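Side-chain contact in lasso peptide isopeptidase AtxE2 (Asticcacaulis excentricus, PDB 5TXE), which hydrolyses the isopeptide bond of the lasso peptides astexin-2 and astexin-3, converting these threaded substrates into linear peptides: residues L465-P470 and E504-D509. The protein carries 1 engineered substitution. Sequence-based numbering, arbitrary orientation.
Sequences LSFHSP and EDLIDD
Leu506 reaches from helix 494-512 to Leu465 and Phe467 on strand 463-467, packing a helix against the central mixed sheet of the alpha/beta-hydrolase domain. With CG anti to its carbonyl carbon (chi1 -66°) and CD1 nearly anti to CA (chi2 160°), its side chain is extended and ends in CD1, which meets both strand side chains. Leu465 crosses Leu506 at about a right angle; CG anti to the backbone N (chi1 178°) and CD2 anti to CA bring CD2 up to its partner. This methyl lies 3.9 Å from Leu506 CB and 4.0 Å from Leu506 CD1, meeting both root and branch. The CB of Phe467 does not point at the helix, but ring atoms CD1 and CE1 come nearer to it, and Leu506 CD1 approaches them obliquely. Ser469 CA lies over one face of this ring, 3.7 Å above the plane and toward the rim. All three touching residues are buried, and the contact is purely apolar. Ser417 of strand 414-421 touches each of them, while Thr502 and Leu503 also pack on Phe467. The Phe467 side chain lies about 5 Å from that of Tyr438, which stabilises the alkoxide intermediate. At the ring, Leu506 CD1 sits 3.8 Å from Phe467 CD1 and 3.9 Å from Phe467 CE1.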
loop_
_atom_site.group_PDB
_atom_site.type_symbol
_atom_site.label_atom_id
_atom_site.label_comp_id
_atom_site.label_asym_id
_atom_site.label_seq_id
_atom_site.Cartn_x
_atom_site.Cartn_y
_atom_site.Cartn_z
ATOM N N LEU A 465 10.932 -14.421 6.752
ATOM C CA LEU A 465 11.603 -13.601 5.807
ATOM C C LEU A 465 10.599 -12.610 5.284
ATOM O O LEU A 465 9.681 -12.968 4.555
ATOM C CB LEU A 465 12.171 -14.445 4.683
ATOM C CG LEU A 465 12.879 -13.693 3.568
ATOM C CD1 LEU A 465 14.123 -13.002 4.038
ATOM C CD2 LEU A 465 13.232 -14.693 2.476
ATOM N N SER A 466 10.813 -11.363 5.631
ATOM C CA SER A 466 10.072 -10.248 5.093
ATOM C C SER A 466 10.810 -9.781 3.848
ATOM O O SER A 466 11.779 -9.013 3.914
ATOM C CB SER A 466 9.984 -9.139 6.142
ATOM O OG SER A 466 9.223 -8.057 5.682
ATOM N N PHE A 467 10.313 -10.259 2.716
ATOM C CA PHE A 467 10.904 -10.084 1.395
ATOM C C PHE A 467 10.605 -8.774 0.769
ATOM O O PHE A 467 9.468 -8.367 0.715
ATOM C CB PHE A 467 10.287 -11.129 0.478
ATOM C CG PHE A 467 10.822 -11.154 -0.911
ATOM C CD1 PHE A 467 12.182 -11.184 -1.161
ATOM C CD2 PHE A 467 9.954 -11.263 -1.966
ATOM C CE1 PHE A 467 12.669 -11.239 -2.469
ATOM C CE2 PHE A 467 10.426 -11.342 -3.282
ATOM C CZ PHE A 467 11.788 -11.350 -3.528
ATOM N N HIS A 468 11.649 -8.104 0.301
ATOM C CA HIS A 468 11.477 -6.888 -0.415
ATOM C C HIS A 468 11.812 -7.178 -1.835
ATOM O O HIS A 468 12.944 -7.334 -2.205
ATOM C CB HIS A 468 12.356 -5.788 0.105
ATOM C CG HIS A 468 12.017 -4.480 -0.493
ATOM N ND1 HIS A 468 11.101 -3.621 0.094
ATOM C CD2 HIS A 468 12.393 -3.902 -1.663
ATOM C CE1 HIS A 468 10.940 -2.560 -0.682
ATOM N NE2 HIS A 468 11.724 -2.695 -1.747
ATOM N N SER A 469 10.805 -7.249 -2.651
ATOM C CA SER A 469 11.004 -7.650 -4.007
ATOM C C SER A 469 12.053 -6.773 -4.711
ATOM O O SER A 469 12.000 -5.557 -4.623
ATOM C CB SER A 469 9.685 -7.525 -4.751
ATOM O OG SER A 469 9.806 -8.297 -5.917
ATOM N N PRO A 470 12.963 -7.384 -5.483
ATOM C CA PRO A 470 13.988 -6.549 -6.070
ATOM C C PRO A 470 13.579 -5.890 -7.380
ATOM O O PRO A 470 12.565 -6.259 -8.008
ATOM C CB PRO A 470 15.105 -7.559 -6.335
ATOM C CG PRO A 470 14.361 -8.774 -6.742
ATOM C CD PRO A 470 13.186 -8.802 -5.794
ATOM N N GLU A 504 14.953 -18.103 -3.857
ATOM C CA GLU A 504 15.804 -19.272 -3.737
ATOM C C GLU A 504 17.222 -18.873 -3.229
ATOM O O GLU A 504 17.748 -19.537 -2.355
ATOM C CB GLU A 504 15.856 -20.047 -5.035
ATOM C CG GLU A 504 14.525 -20.736 -5.386
ATOM C CD GLU A 504 14.500 -21.364 -6.782
ATOM O OE1 GLU A 504 15.465 -21.154 -7.571
ATOM O OE2 GLU A 504 13.526 -22.096 -7.103
ATOM N N ASP A 505 17.762 -17.744 -3.669
ATOM C CA ASP A 505 19.045 -17.238 -3.130
ATOM C C ASP A 505 18.935 -16.936 -1.650
ATOM O O ASP A 505 19.788 -17.334 -0.870
ATOM C CB ASP A 505 19.500 -15.974 -3.871
ATOM C CG ASP A 505 19.777 -16.228 -5.355
ATOM O OD1 ASP A 505 20.087 -17.378 -5.703
ATOM O OD2 ASP A 505 19.687 -15.291 -6.193
ATOM N N LEU A 506 17.862 -16.264 -1.238
ATOM C CA LEU A 506 17.710 -15.946 0.168
ATOM C C LEU A 506 17.565 -17.195 1.014
ATOM O O LEU A 506 18.085 -17.265 2.134
ATOM C CB LEU A 506 16.540 -15.005 0.431
ATOM C CG LEU A 506 16.757 -13.641 -0.157
ATOM C CD1 LEU A 506 15.435 -12.873 -0.337
ATOM C CD2 LEU A 506 17.709 -12.875 0.767
ATOM N N ILE A 507 16.804 -18.141 0.510
ATOM C CA ILE A 507 16.581 -19.355 1.256
ATOM C C ILE A 507 17.927 -20.071 1.392
ATOM O O ILE A 507 18.263 -20.551 2.470
ATOM C CB ILE A 507 15.552 -20.268 0.541
ATOM C CG1 ILE A 507 14.142 -19.638 0.610
ATOM C CG2 ILE A 507 15.497 -21.633 1.159
ATOM C CD1 ILE A 507 13.150 -20.360 -0.266
ATOM N N ASP A 508 18.649 -20.195 0.283
ATOM C CA ASP A 508 19.962 -20.857 0.309
ATOM C C ASP A 508 20.903 -20.183 1.286
ATOM O O ASP A 508 21.618 -20.851 1.995
ATOM C CB ASP A 508 20.623 -20.872 -1.069
ATOM C CG ASP A 508 19.936 -21.834 -2.047
ATOM O OD1 ASP A 508 19.165 -22.718 -1.596
ATOM O OD2 ASP A 508 20.153 -21.701 -3.271
ATOM N N ASP A 509 20.886 -18.866 1.337
ATOM C CA ASP A 509 21.699 -18.159 2.310
ATOM C C ASP A 509 21.358 -18.583 3.730
ATOM O O ASP A 509 22.234 -18.874 4.533
ATOM C CB ASP A 509 21.494 -16.635 2.142
ATOM C CG ASP A 509 22.364 -15.785 3.100
ATOM O OD1 ASP A 509 23.556 -15.613 2.827
ATOM O OD2 ASP A 509 21.856 -15.247 4.109
#